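WipB (Legionella pneumophila, PDB 5NNY) is a translocated effector with a serine/threonine phosphatase domain, the part present here, and targets the lysosomal nutrient-sensing machinery of the host cell. Local coordinates at residues K73-L78 and D105-K110; I82-T87 and Q113-Q118; I94-V99 and S127-E132; L197-N202 and S232-A237; D263-G268 and T284-E289. All coordinates share one frame; numbering follows the deposited sequence.

Contact 1: K73-L78 and D105-K110; sequences KQYNAL and DYFILK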
# COMPACT_ATOMS: atom_id res chain seq x y z
N LYS A 73 14.33 -4.35 18.42
CA LYS A 73 13.68 -4.83 19.63
C LYS A 73 12.95 -3.69 20.34
O LYS A 73 11.84 -3.89 20.84
CB LYS A 73 14.71 -5.51 20.55
CG LYS A 73 15.65 -4.59 21.27
CD LYS A 73 16.94 -5.29 21.65
CE LYS A 73 16.70 -6.49 22.55
NZ LYS A 73 17.96 -6.88 23.25
N GLN A 74 13.52 -2.48 20.36
CA GLN A 74 12.82 -1.39 21.03
C GLN A 74 11.62 -0.94 20.23
O GLN A 74 10.56 -0.62 20.80
CB GLN A 74 13.74 -0.20 21.32
CG GLN A 74 12.97 0.80 22.21
CD GLN A 74 13.68 2.08 22.60
OE1 GLN A 74 14.74 2.42 22.09
NE2 GLN A 74 13.08 2.80 23.53
N TYR A 75 11.74 -0.92 18.90
CA TYR A 75 10.59 -0.59 18.07
C TYR A 75 9.44 -1.55 18.34
O TYR A 75 8.29 -1.13 18.51
CB TYR A 75 10.96 -0.61 16.58
CG TYR A 75 9.80 -0.18 15.72
CD1 TYR A 75 9.47 1.17 15.61
CD2 TYR A 75 9.00 -1.11 15.08
CE1 TYR A 75 8.39 1.59 14.84
CE2 TYR A 75 7.90 -0.70 14.33
CZ TYR A 75 7.61 0.65 14.21
OH TYR A 75 6.54 1.08 13.47
N ASN A 76 9.74 -2.86 18.38
CA ASN A 76 8.68 -3.84 18.61
C ASN A 76 8.12 -3.75 20.02
O ASN A 76 6.95 -4.06 20.25
CB ASN A 76 9.20 -5.25 18.32
CG ASN A 76 9.42 -5.50 16.83
OD1 ASN A 76 8.93 -4.74 15.99
ND2 ASN A 76 10.13 -6.56 16.51
N ALA A 77 8.94 -3.32 20.99
CA ALA A 77 8.41 -3.05 22.34
C ALA A 77 7.43 -1.89 22.32
O ALA A 77 6.45 -1.88 23.08
CB ALA A 77 9.56 -2.76 23.30
N LEU A 78 7.68 -0.87 21.49
CA LEU A 78 6.72 0.22 21.39
C LEU A 78 5.43 -0.26 20.74
O LEU A 78 4.33 0.08 21.20
CB LEU A 78 7.32 1.39 20.61
CG LEU A 78 8.51 2.13 21.23
CD1 LEU A 78 9.04 3.23 20.31
CD2 LEU A 78 8.14 2.71 22.59
N ASP A 105 10.64 -0.11 5.61
CA ASP A 105 9.30 -0.67 5.49
C ASP A 105 8.90 -1.50 6.70
O ASP A 105 7.71 -1.68 6.94
CB ASP A 105 9.16 -1.52 4.23
CG ASP A 105 8.94 -0.68 2.99
OD1 ASP A 105 8.52 0.49 3.15
OD2 ASP A 105 9.23 -1.19 1.87
N TYR A 106 9.88 -2.02 7.44
CA TYR A 106 9.57 -2.79 8.65
C TYR A 106 8.65 -2.02 9.58
O TYR A 106 7.78 -2.61 10.23
CB TYR A 106 10.86 -3.14 9.39
CG TYR A 106 10.67 -4.14 10.50
CD1 TYR A 106 10.52 -5.48 10.21
CD2 TYR A 106 10.62 -3.73 11.84
CE1 TYR A 106 10.33 -6.41 11.23
CE2 TYR A 106 10.43 -4.66 12.87
CZ TYR A 106 10.30 -5.99 12.55
OH TYR A 106 10.12 -6.92 13.54
N PHE A 107 8.82 -0.69 9.68
CA PHE A 107 8.08 0.09 10.66
C PHE A 107 6.58 0.07 10.38
O PHE A 107 5.77 -0.18 11.27
CB PHE A 107 8.60 1.53 10.70
CG PHE A 107 9.98 1.69 11.31
CD1 PHE A 107 10.52 0.73 12.17
CD2 PHE A 107 10.71 2.84 11.06
CE1 PHE A 107 11.78 0.91 12.74
CE2 PHE A 107 11.96 3.04 11.65
CZ PHE A 107 12.50 2.07 12.49
N ILE A 108 6.20 0.31 9.12
CA ILE A 108 4.79 0.34 8.77
C ILE A 108 4.23 -1.08 8.71
O ILE A 108 3.06 -1.30 9.03
CB ILE A 108 4.58 1.11 7.45
CG1 ILE A 108 4.63 2.62 7.76
CG2 ILE A 108 3.26 0.74 6.75
CD1 ILE A 108 4.19 3.53 6.67
N LEU A 109 5.07 -2.06 8.37
CA LEU A 109 4.59 -3.45 8.37
C LEU A 109 4.16 -3.88 9.77
O LEU A 109 3.15 -4.58 9.93
CB LEU A 109 5.67 -4.39 7.83
CG LEU A 109 5.92 -4.36 6.32
CD1 LEU A 109 7.11 -5.26 5.95
CD2 LEU A 109 4.66 -4.79 5.57
N LYS A 110 4.93 -3.49 10.79
CA LYS A 110 4.57 -3.84 12.16
C LYS A 110 3.33 -3.10 12.61
O LYS A 110 2.53 -3.63 13.39
CB LYS A 110 5.72 -3.53 13.12
CG LYS A 110 6.92 -4.46 12.98
CD LYS A 110 6.51 -5.93 13.00
CE LYS A 110 6.66 -6.55 14.39
NZ LYS A 110 6.05 -7.93 14.45

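Contact 2: I82-T87 and Q113-Q118; sequences IKIINT and QALYDQ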
# COMPACT_ATOMS: atom_id res chain seq x y z
N ILE A 82 1.02 -0.32 21.92
CA ILE A 82 0.00 0.41 21.18
C ILE A 82 -1.30 -0.36 21.31
O ILE A 82 -1.32 -1.59 21.19
CB ILE A 82 0.41 0.59 19.71
CG1 ILE A 82 1.59 1.58 19.61
CG2 ILE A 82 -0.77 1.05 18.88
CD1 ILE A 82 2.21 1.67 18.18
N LYS A 83 -2.38 0.35 21.63
CA LYS A 83 -3.70 -0.27 21.74
C LYS A 83 -4.62 0.35 20.70
O LYS A 83 -4.69 1.57 20.58
CB LYS A 83 -4.30 -0.09 23.14
CG LYS A 83 -5.23 -1.23 23.50
CD LYS A 83 -6.29 -0.83 24.49
CE LYS A 83 -7.27 -1.98 24.69
NZ LYS A 83 -7.48 -2.73 23.42
N ILE A 84 -5.31 -0.51 19.97
CA ILE A 84 -6.38 -0.07 19.08
C ILE A 84 -7.60 0.18 19.94
O ILE A 84 -8.02 -0.69 20.72
CB ILE A 84 -6.66 -1.12 17.99
CG1 ILE A 84 -5.65 -0.98 16.83
CG2 ILE A 84 -8.06 -0.95 17.43
CD1 ILE A 84 -4.19 -1.22 17.21
N ILE A 85 -8.15 1.39 19.86
CA ILE A 85 -9.30 1.80 20.66
C ILE A 85 -10.55 1.99 19.83
O ILE A 85 -11.62 2.28 20.40
CB ILE A 85 -9.01 3.09 21.46
CG1 ILE A 85 -8.73 4.24 20.49
CG2 ILE A 85 -7.84 2.87 22.37
CD1 ILE A 85 -8.50 5.58 21.16
N ASN A 86 -10.47 1.87 18.51
CA ASN A 86 -11.62 2.01 17.63
C ASN A 86 -11.51 0.97 16.53
O ASN A 86 -10.61 1.07 15.67
CB ASN A 86 -11.73 3.42 17.04
CG ASN A 86 -13.09 3.66 16.39
OD1 ASN A 86 -13.70 2.74 15.87
ND2 ASN A 86 -13.56 4.90 16.44
N THR A 87 -12.41 -0.00 16.55
CA THR A 87 -12.47 -1.06 15.56
C THR A 87 -13.59 -0.87 14.55
O THR A 87 -13.79 -1.72 13.68
CB THR A 87 -12.64 -2.42 16.26
OG1 THR A 87 -13.90 -2.42 16.95
CG2 THR A 87 -11.52 -2.65 17.26
N GLN A 113 0.40 -4.88 11.10
CA GLN A 113 0.16 -6.12 11.82
C GLN A 113 -0.60 -5.89 13.13
O GLN A 113 -1.54 -6.63 13.46
CB GLN A 113 1.49 -6.81 12.09
CG GLN A 113 1.40 -8.18 12.74
CD GLN A 113 2.79 -8.77 12.91
OE1 GLN A 113 3.70 -8.09 13.37
NE2 GLN A 113 2.98 -10.02 12.50
N ALA A 114 -0.21 -4.86 13.89
CA ALA A 114 -0.93 -4.54 15.12
C ALA A 114 -2.36 -4.09 14.84
O ALA A 114 -3.29 -4.46 15.57
CB ALA A 114 -0.18 -3.45 15.89
N LEU A 115 -2.56 -3.29 13.79
CA LEU A 115 -3.92 -2.91 13.41
C LEU A 115 -4.77 -4.14 13.15
O LEU A 115 -5.89 -4.27 13.66
CB LEU A 115 -3.88 -1.99 12.18
CG LEU A 115 -3.41 -0.56 12.44
CD1 LEU A 115 -3.24 0.21 11.13
CD2 LEU A 115 -4.40 0.17 13.37
N TYR A 116 -4.23 -5.09 12.39
CA TYR A 116 -4.98 -6.29 12.04
C TYR A 116 -5.22 -7.16 13.27
O TYR A 116 -6.36 -7.60 13.54
CB TYR A 116 -4.22 -7.06 10.94
CG TYR A 116 -4.65 -8.51 10.75
CD1 TYR A 116 -5.81 -8.82 10.06
CD2 TYR A 116 -3.89 -9.56 11.27
CE1 TYR A 116 -6.20 -10.14 9.88
CE2 TYR A 116 -4.27 -10.88 11.09
CZ TYR A 116 -5.43 -11.16 10.39
OH TYR A 116 -5.84 -12.46 10.21
N ASP A 117 -4.17 -7.42 14.05
CA ASP A 117 -4.27 -8.32 15.19
C ASP A 117 -5.25 -7.80 16.24
O ASP A 117 -5.85 -8.60 16.97
CB ASP A 117 -2.90 -8.54 15.82
CG ASP A 117 -2.92 -9.55 16.94
OD1 ASP A 117 -3.35 -10.70 16.68
OD2 ASP A 117 -2.50 -9.21 18.06
N GLN A 118 -5.43 -6.49 16.34
CA GLN A 118 -6.36 -5.93 17.31
C GLN A 118 -7.69 -5.51 16.70
O GLN A 118 -8.47 -4.82 17.37
CB GLN A 118 -5.71 -4.74 18.02
CG GLN A 118 -4.45 -5.12 18.79
CD GLN A 118 -3.93 -3.98 19.62
OE1 GLN A 118 -4.69 -3.30 20.32
NE2 GLN A 118 -2.61 -3.75 19.56

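Contact 3: I94-V99 and S127-E132; sequences IGDELV and SNHGIE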
# COMPACT_ATOMS: atom_id res chain seq x y z
N ILE A 94 -4.71 5.51 0.70
CA ILE A 94 -4.69 5.75 -0.74
C ILE A 94 -3.39 5.23 -1.36
O ILE A 94 -3.30 5.08 -2.59
CB ILE A 94 -4.94 7.25 -1.00
CG1 ILE A 94 -5.83 7.44 -2.23
CG2 ILE A 94 -3.65 8.03 -1.14
CD1 ILE A 94 -7.31 7.36 -1.92
N GLY A 95 -2.38 4.93 -0.55
CA GLY A 95 -1.27 4.12 -1.00
C GLY A 95 0.07 4.69 -0.57
O GLY A 95 0.16 5.52 0.34
N ASP A 96 1.10 4.21 -1.26
CA ASP A 96 2.49 4.59 -1.00
C ASP A 96 2.85 4.37 0.47
O ASP A 96 3.68 5.09 1.03
CB ASP A 96 2.76 6.03 -1.41
CG ASP A 96 2.69 6.24 -2.92
OD1 ASP A 96 2.44 5.26 -3.65
OD2 ASP A 96 2.87 7.38 -3.36
N GLU A 97 2.23 3.37 1.09
CA GLU A 97 2.55 3.05 2.48
C GLU A 97 3.84 2.23 2.61
O GLU A 97 4.40 2.14 3.72
CB GLU A 97 1.35 2.35 3.13
CG GLU A 97 1.12 0.89 2.73
CD GLU A 97 0.80 0.68 1.26
OE1 GLU A 97 1.24 -0.34 0.69
OE2 GLU A 97 0.13 1.55 0.65
N LEU A 98 4.32 1.67 1.49
CA LEU A 98 5.55 0.88 1.44
C LEU A 98 6.36 1.26 0.20
O LEU A 98 5.84 1.88 -0.73
CB LEU A 98 5.24 -0.62 1.42
CG LEU A 98 4.49 -1.26 2.59
CD1 LEU A 98 4.09 -2.71 2.24
CD2 LEU A 98 5.34 -1.24 3.86
N VAL A 99 7.65 0.89 0.20
CA VAL A 99 8.56 1.06 -0.95
C VAL A 99 8.61 2.52 -1.39
O VAL A 99 8.20 2.86 -2.51
CB VAL A 99 8.16 0.17 -2.14
CG1 VAL A 99 9.30 0.10 -3.20
CG2 VAL A 99 7.81 -1.23 -1.66
N SER A 127 -1.00 0.46 -5.39
CA SER A 127 -0.19 1.52 -5.96
C SER A 127 1.02 0.90 -6.64
O SER A 127 1.34 -0.28 -6.44
CB SER A 127 0.26 2.54 -4.90
OG SER A 127 1.14 1.99 -3.92
N ASN A 128 1.71 1.73 -7.43
CA ASN A 128 2.94 1.29 -8.07
C ASN A 128 4.00 0.96 -7.03
O ASN A 128 4.75 -0.01 -7.19
CB ASN A 128 3.44 2.34 -9.06
CG ASN A 128 3.28 3.78 -8.56
OD1 ASN A 128 2.15 4.26 -8.38
ND2 ASN A 128 4.39 4.48 -8.38
N HIS A 129 4.06 1.73 -5.93
CA HIS A 129 5.04 1.45 -4.88
C HIS A 129 4.71 0.13 -4.18
O HIS A 129 5.57 -0.74 -4.02
CB HIS A 129 5.09 2.60 -3.87
CG HIS A 129 5.74 3.84 -4.38
ND1 HIS A 129 7.10 4.06 -4.31
CD2 HIS A 129 5.21 4.96 -4.93
CE1 HIS A 129 7.39 5.24 -4.82
NE2 HIS A 129 6.26 5.81 -5.20
N GLY A 130 3.47 -0.03 -3.78
CA GLY A 130 3.05 -1.23 -3.12
C GLY A 130 3.16 -2.49 -3.96
O GLY A 130 3.49 -3.54 -3.50
N ILE A 131 2.98 -2.34 -5.25
CA ILE A 131 3.08 -3.44 -6.15
C ILE A 131 4.53 -4.02 -6.22
O ILE A 131 4.71 -5.13 -6.50
CB ILE A 131 2.48 -3.05 -7.52
CG1 ILE A 131 1.52 -4.07 -8.01
CG2 ILE A 131 3.55 -2.81 -8.52
CD1 ILE A 131 0.62 -3.52 -9.06
N GLU A 132 5.54 -3.21 -5.98
CA GLU A 132 6.88 -3.71 -5.94
C GLU A 132 7.04 -4.64 -4.71
O GLU A 132 7.67 -5.64 -4.79
CB GLU A 132 7.86 -2.57 -5.89
CG GLU A 132 9.26 -3.03 -5.64
CD GLU A 132 10.32 -1.94 -5.86
OE1 GLU A 132 10.02 -0.85 -6.28
OE2 GLU A 132 11.46 -2.21 -5.56
O HOH W 1 -0.58 1.00 -2.01

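Contact 4: L197-N202 and S232-A237; sequences LDPDAN and SAVDLA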
# COMPACT_ATOMS: atom_id res chain seq x y z
N LEU A 197 -20.62 4.16 -0.35
CA LEU A 197 -21.88 4.16 -1.08
C LEU A 197 -23.01 4.71 -0.22
O LEU A 197 -23.12 4.39 0.96
CB LEU A 197 -22.21 2.73 -1.56
CG LEU A 197 -23.55 2.43 -2.22
CD1 LEU A 197 -23.63 3.00 -3.63
CD2 LEU A 197 -23.78 0.93 -2.22
N ASP A 198 -23.86 5.54 -0.84
CA ASP A 198 -25.06 6.10 -0.21
C ASP A 198 -26.23 5.62 -1.06
O ASP A 198 -26.61 6.30 -2.03
CB ASP A 198 -24.99 7.62 -0.13
CG ASP A 198 -26.18 8.24 0.58
OD1 ASP A 198 -27.20 7.55 0.75
OD2 ASP A 198 -26.08 9.43 0.96
N PRO A 199 -26.81 4.46 -0.76
CA PRO A 199 -27.85 3.91 -1.64
C PRO A 199 -29.08 4.81 -1.75
O PRO A 199 -29.67 4.89 -2.84
CB PRO A 199 -28.20 2.57 -0.98
CG PRO A 199 -27.08 2.28 -0.04
CD PRO A 199 -26.56 3.60 0.41
N ASP A 200 -29.47 5.49 -0.68
CA ASP A 200 -30.68 6.31 -0.72
C ASP A 200 -30.52 7.48 -1.68
O ASP A 200 -31.47 7.88 -2.36
CB ASP A 200 -31.04 6.83 0.67
CG ASP A 200 -31.71 5.77 1.54
OD1 ASP A 200 -31.89 4.62 1.07
OD2 ASP A 200 -32.06 6.09 2.70
N ALA A 201 -29.32 8.04 -1.75
CA ALA A 201 -29.06 9.17 -2.62
C ALA A 201 -28.60 8.76 -4.01
O ALA A 201 -28.40 9.63 -4.87
CB ALA A 201 -28.00 10.09 -1.99
N ASN A 202 -28.45 7.45 -4.26
CA ASN A 202 -27.93 6.98 -5.54
C ASN A 202 -26.62 7.70 -5.86
O ASN A 202 -26.42 8.26 -6.93
CB ASN A 202 -28.97 7.19 -6.66
CG ASN A 202 -28.57 6.56 -7.97
OD1 ASN A 202 -27.86 5.55 -8.00
ND2 ASN A 202 -29.00 7.15 -9.08
N SER A 232 -26.80 1.92 -11.64
CA SER A 232 -27.06 2.70 -10.43
C SER A 232 -25.77 2.71 -9.63
O SER A 232 -24.83 1.96 -9.93
CB SER A 232 -28.20 2.11 -9.61
OG SER A 232 -27.83 0.86 -9.04
N ALA A 233 -25.73 3.56 -8.60
CA ALA A 233 -24.58 3.57 -7.69
C ALA A 233 -24.43 2.22 -6.99
O ALA A 233 -23.30 1.72 -6.83
CB ALA A 233 -24.73 4.68 -6.64
N VAL A 234 -25.55 1.62 -6.56
CA VAL A 234 -25.53 0.30 -5.96
C VAL A 234 -24.98 -0.73 -6.94
O VAL A 234 -24.20 -1.61 -6.56
CB VAL A 234 -26.94 -0.09 -5.46
CG1 VAL A 234 -27.08 -1.59 -5.35
CG2 VAL A 234 -27.23 0.56 -4.10
N ASP A 235 -25.38 -0.64 -8.21
CA ASP A 235 -24.89 -1.61 -9.19
C ASP A 235 -23.39 -1.46 -9.42
O ASP A 235 -22.68 -2.46 -9.58
CB ASP A 235 -25.65 -1.46 -10.51
CG ASP A 235 -26.61 -2.61 -10.76
OD1 ASP A 235 -26.82 -3.41 -9.82
OD2 ASP A 235 -27.14 -2.72 -11.89
N LEU A 236 -22.90 -0.23 -9.47
CA LEU A 236 -21.47 -0.02 -9.65
C LEU A 236 -20.69 -0.58 -8.47
O LEU A 236 -19.63 -1.19 -8.64
CB LEU A 236 -21.17 1.47 -9.83
CG LEU A 236 -19.74 1.80 -10.28
CD1 LEU A 236 -19.46 1.28 -11.68
CD2 LEU A 236 -19.46 3.30 -10.18
N ALA A 237 -21.21 -0.37 -7.26
CA ALA A 237 -20.59 -0.94 -6.07
C ALA A 237 -20.55 -2.46 -6.16
O ALA A 237 -19.56 -3.09 -5.77
CB ALA A 237 -21.37 -0.50 -4.83
O HOH W 2 -27.97 3.33 -6.15

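Contact 5: D263-G268 and T284-E289; sequences DMMYRG and TVWGRE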
# COMPACT_ATOMS: atom_id res chain seq x y z
N ASP A 263 7.05 -4.01 -19.12
CA ASP A 263 7.02 -2.96 -20.14
C ASP A 263 5.85 -2.01 -19.89
O ASP A 263 5.95 -0.80 -20.16
CB ASP A 263 6.96 -3.58 -21.54
CG ASP A 263 5.73 -4.45 -21.76
OD1 ASP A 263 5.72 -5.62 -21.31
OD2 ASP A 263 4.76 -3.96 -22.39
N MET A 264 4.74 -2.54 -19.39
CA MET A 264 3.60 -1.68 -19.04
C MET A 264 3.99 -0.69 -17.96
O MET A 264 3.52 0.45 -17.94
CB MET A 264 2.42 -2.51 -18.58
CG MET A 264 1.84 -3.46 -19.60
SD MET A 264 0.62 -4.45 -18.74
CE MET A 264 0.32 -5.80 -19.87
N MET A 265 4.83 -1.11 -17.02
CA MET A 265 5.16 -0.24 -15.90
C MET A 265 6.18 0.82 -16.30
O MET A 265 6.14 1.95 -15.81
CB MET A 265 5.67 -1.09 -14.72
CG MET A 265 4.65 -2.14 -14.28
SD MET A 265 3.05 -1.39 -13.88
CE MET A 265 3.31 -0.97 -12.15
N TYR A 266 7.11 0.48 -17.20
CA TYR A 266 8.01 1.51 -17.72
C TYR A 266 7.22 2.58 -18.47
O TYR A 266 7.43 3.78 -18.28
CB TYR A 266 9.06 0.91 -18.65
CG TYR A 266 10.16 0.13 -17.95
CD1 TYR A 266 11.16 0.80 -17.24
CD2 TYR A 266 10.23 -1.26 -18.04
CE1 TYR A 266 12.18 0.11 -16.61
CE2 TYR A 266 11.27 -1.97 -17.41
CZ TYR A 266 12.23 -1.27 -16.70
OH TYR A 266 13.26 -1.94 -16.07
N ARG A 267 6.31 2.15 -19.34
CA ARG A 267 5.52 3.12 -20.09
C ARG A 267 4.56 3.85 -19.16
O ARG A 267 4.27 5.04 -19.37
CB ARG A 267 4.77 2.43 -21.22
CG ARG A 267 5.68 2.03 -22.39
CD ARG A 267 4.91 1.33 -23.50
NE ARG A 267 4.54 -0.04 -23.16
CZ ARG A 267 3.30 -0.48 -22.98
NH1 ARG A 267 3.10 -1.76 -22.69
NH2 ARG A 267 2.27 0.34 -23.10
N GLY A 268 4.07 3.16 -18.14
CA GLY A 268 3.27 3.83 -17.12
C GLY A 268 4.05 4.92 -16.43
O GLY A 268 3.60 6.07 -16.33
N THR A 284 -4.61 1.64 -14.27
CA THR A 284 -5.29 2.08 -13.04
C THR A 284 -4.29 2.54 -11.98
O THR A 284 -4.44 3.61 -11.39
CB THR A 284 -6.18 0.95 -12.52
OG1 THR A 284 -7.21 0.68 -13.47
CG2 THR A 284 -6.84 1.34 -11.19
N VAL A 285 -3.25 1.75 -11.71
CA VAL A 285 -2.32 2.14 -10.65
C VAL A 285 -1.51 3.37 -11.06
O VAL A 285 -1.09 4.15 -10.20
CB VAL A 285 -1.40 0.98 -10.22
CG1 VAL A 285 -2.23 -0.16 -9.62
CG2 VAL A 285 -0.53 0.48 -11.38
N TRP A 286 -1.26 3.56 -12.37
CA TRP A 286 -0.51 4.75 -12.78
C TRP A 286 -1.42 5.93 -13.14
O TRP A 286 -0.91 7.04 -13.30
CB TRP A 286 0.42 4.43 -13.98
CG TRP A 286 1.69 3.64 -13.58
CD1 TRP A 286 1.90 2.30 -13.73
CD2 TRP A 286 2.87 4.17 -12.97
NE1 TRP A 286 3.15 1.96 -13.25
CE2 TRP A 286 3.76 3.09 -12.77
CE3 TRP A 286 3.27 5.45 -12.57
CZ2 TRP A 286 5.01 3.26 -12.20
CZ3 TRP A 286 4.49 5.61 -11.98
CH2 TRP A 286 5.36 4.53 -11.81
N GLY A 287 -2.72 5.72 -13.23
CA GLY A 287 -3.62 6.83 -13.54
C GLY A 287 -3.49 7.32 -14.97
O GLY A 287 -3.64 8.52 -15.23
N ARG A 288 -3.21 6.41 -15.90
CA ARG A 288 -2.96 6.75 -17.30
C ARG A 288 -4.19 6.50 -18.17
O ARG A 288 -5.11 5.78 -17.79
CB ARG A 288 -1.79 5.95 -17.87
CG ARG A 288 -0.52 6.05 -17.05
CD ARG A 288 -0.12 7.51 -16.87
NE ARG A 288 1.17 7.61 -16.19
CZ ARG A 288 1.60 8.68 -15.54
NH1 ARG A 288 0.84 9.77 -15.48
NH2 ARG A 288 2.78 8.67 -14.95
N GLU A 289 -4.15 7.06 -19.38
CA GLU A 289 -5.29 6.98 -20.28
C GLU A 289 -5.64 5.54 -20.63
O GLU A 289 -4.79 4.75 -21.02
CB GLU A 289 -5.01 7.77 -21.57
CG GLU A 289 -6.17 7.71 -22.58
CD GLU A 289 -6.17 8.86 -23.60
OE1 GLU A 289 -7.24 9.12 -24.19
OE2 GLU A 289 -5.12 9.50 -23.80

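Contact 1: K73-L78 and D105-K110
Y75 lies against F107 with its ring and bonds to the same residue's carbonyl, and this pair makes the dense part of the contact. F107 CD1 sits over the centre of one Y75 ring face, 3.4 Å above the plane. The two rings are neither parallel nor perpendicular, their planes 31° apart. Y75 CG stands anti to its own backbone N (chi1 -176°), which sends the ring straight across to the second helix, and there Y75 OH donates to F107 O at 2.6 Å, arriving from above the carbonyl plane. Tyrosine suits this place because its ring fills apolar space while its hydroxyl ends on a polar backbone atom. K110 CB closes in at the ring edge, 3.8 Å from Y75 CE2, and F38 adds another aromatic neighbour. Helix 64-79, within a predicted coiled coil, and helix 105-117 both belong to the helical part beside the phosphoesterase sheet. The axes of segments 73-78 and 105-110 come within 10.9 Å at an angle of 24°, a wide spacing bridged by long aromatic side chains. Toward the partly exposed side, at N76 and K110, the fit becomes polar and looser. N76 ND2 donates to Y106 OH at 3.0 Å, nearly straight and within the amide plane, while N76 OD1 rests 3.3 Å from K110 CE. Beyond them K110 NZ hydrogen-bonds Q113 and forms a salt bridge with E177, which also hydrogen-bonds Y106 OH.

Contact 2: I82-T87 and Q113-Q118
The carboxamide of Q118 grips the backbone on both sides of K83. Its NE2 donates to I82 O at 3.0 Å, the N-H almost straight (176°) and the acceptor lying in the amide plane. Its OE1 takes I84 N at 2.9 Å, this donor standing above the carbonyl plane. One donor and one acceptor on a single flat group make glutamine a good stand-in for a neighbouring strand, and the two bonds together fix the rotation of the amide. Beside it the I84 side chain packs along the aliphatic part of Q118. I84 CB lies 3.7 Å from Q118 CB, and I84 CD1 reaches the carbonyl oxygen A114 O at 3.7 Å. The branched isoleucine also touches L115, I84 CG1 to L115 CD2 at 3.9 Å. What carries the amide to the strand is a chain extended beyond CG (chi2 -173°), starting at the residue where the backbone leaves the helix. T87 CG2 adds a lighter touch to Q118 O on the exposed side. Farther out, K83 pairs through its backbone with A29, joining strand 83-84 to strand 28-29 in a small antiparallel sheet; Q118 thus ties the end of helix 105-117 to that sheet, with I28 against I84 and F18 of helix 15-24 against L115.

Contact 3: I94-V99 and S127-E132
The backbones of G95 and S127 come side by side, CA to CA 5.7 Å, where a loop after strand 90-93 meets the start of the helix that follows strand 121-125. G95-D96, continuing to D100, and N128-H129 recall the GD...D and GNH(D/E) motifs of calcineurin-like phosphoesterases, so this region probably lines the active site. G95 has a positive phi (135°), and its backbone angles leave little room for a side chain; the chain then turns through D96 and runs on so that V99 lies beside H129, CA to CA 5.3 Å. S127 is the N-cap of helix 128-138. Its OG, set between backbone N and carbonyl carbon (chi1 65°), can accept G130 N at 3.1 Å, and a weak, long bond from D96 N reaches the same oxygen. H129 inserts its ring between the two ends of the loop: CD2 lies 3.1 Å from D96 OD1, with the carboxylate and ring planes 76° apart, and CB lies 3.3 Å from L98 O. V99 sets CG2 3.3 Å from H129 O, while its CG1 faces E132, a glutamate whose OE1 is held by Q156. E97 OE1 hydrogen-bonds Y186 OH. Its other oxygen, E97 OE2, accepts from a water at 2.8 Å, and that water accepts in turn from S127 OG.

Contact 4: L197-N202 and S232-A237
The flat amide of N202 presents OD1 to the start of helix 233-253, accepting A233 N at 3.0 Å nearly along the C=O axis, while its ND2 is taken by K299 O. The five-membered ring of P199 touches the helix with CB, 3.8 Å from V234 CG2. Both residues belong to the turn of the beta hairpin that joins strands 190-198 and 203-208, far from the centre of the chain. N202 has a positive phi (52°), a conformation asparagine tolerates well, and its CG lies opposite the backbone N (chi1 -172°), which carries OD1 over to the helix start. L197, last but one on its strand, splays its two methyls over the helix: CD1 lies 3.6 Å from A233 CB, and CD2 lies 3.8 Å from A237 CB. The small alanines allow the helix to come this close. F300 and I204 also press on A233. The helix start is held by its N-cap, S232, whose OG takes D235 N. V234 N instead donates at 3.0 Å to a water, which itself donates to N202 OD1 at 2.9 Å.

Contact 5: D263-G268 and T284-E289
A Schellman motif closes helix 280-286, and W286 and R288, on either side of its positive-phi residue G287, both grasp G268 of helix 262-270. G268 lies over one face of the W286 indole: its CA is 4.0 Å from the centroid of the five-membered ring and only 15° off the ring normal, a CH-pi contact. With no side chain in the way, glycine lets the helix backbone settle directly on the ring. R288 takes hold of the G268 carbonyl side-on, R288 NE to G268 O at 2.9 Å and R288 NH2 to G268 O at 3.1 Å. Two nitrogens on one oxygen keep the guanidinium turned toward it, and the acceptor lies close to the guanidinium plane. The bend of R288 at chi2 (-55°) brings the group back over the chain two residues earlier, where W286 O lies against one face of the guanidinium. At the indole edge, M265 makes the Met-aromatic contact of the pair, with SD 4.5 Å from the five-ring centroid of W286 and in the ring plane. W286 NE1 points a weak hydrogen bond at M265 SD, 3.4 Å away. The methionine chain, bent at chi2 and chi3, also brings M265 CE to V285 CG2 at 4.2 Å. A flexible, polarisable chain of this kind can bend to lay its sulfur at the indole edge. Helix 128-138 borders both partners, with I131 against M265 and N128 against W286.

Overall arrangement
Contact 3 is the hub, about 4 Å from the centre of the chain, where the loop and the helix start probably line the active site. Contact 1 reaches it directly: D105 OD2 probably accepts V99 N at 3.1 Å, and I108 and L109 pack on the same loop. Contact 2 sits farther along helix 105-117, its centre about 14 Å from that of contact 1. On another flank, contact 5 meets contact 3 where N128 ND2 packs 3.6 Å from W286 CH2. Contact 4 is remote, its nearest atoms about 14 Å from contact 3 and about 12 Å from contact 5. Contacts 1 and 5 lie on opposite sides of the chain's centre, their own centres about 32 Å apart.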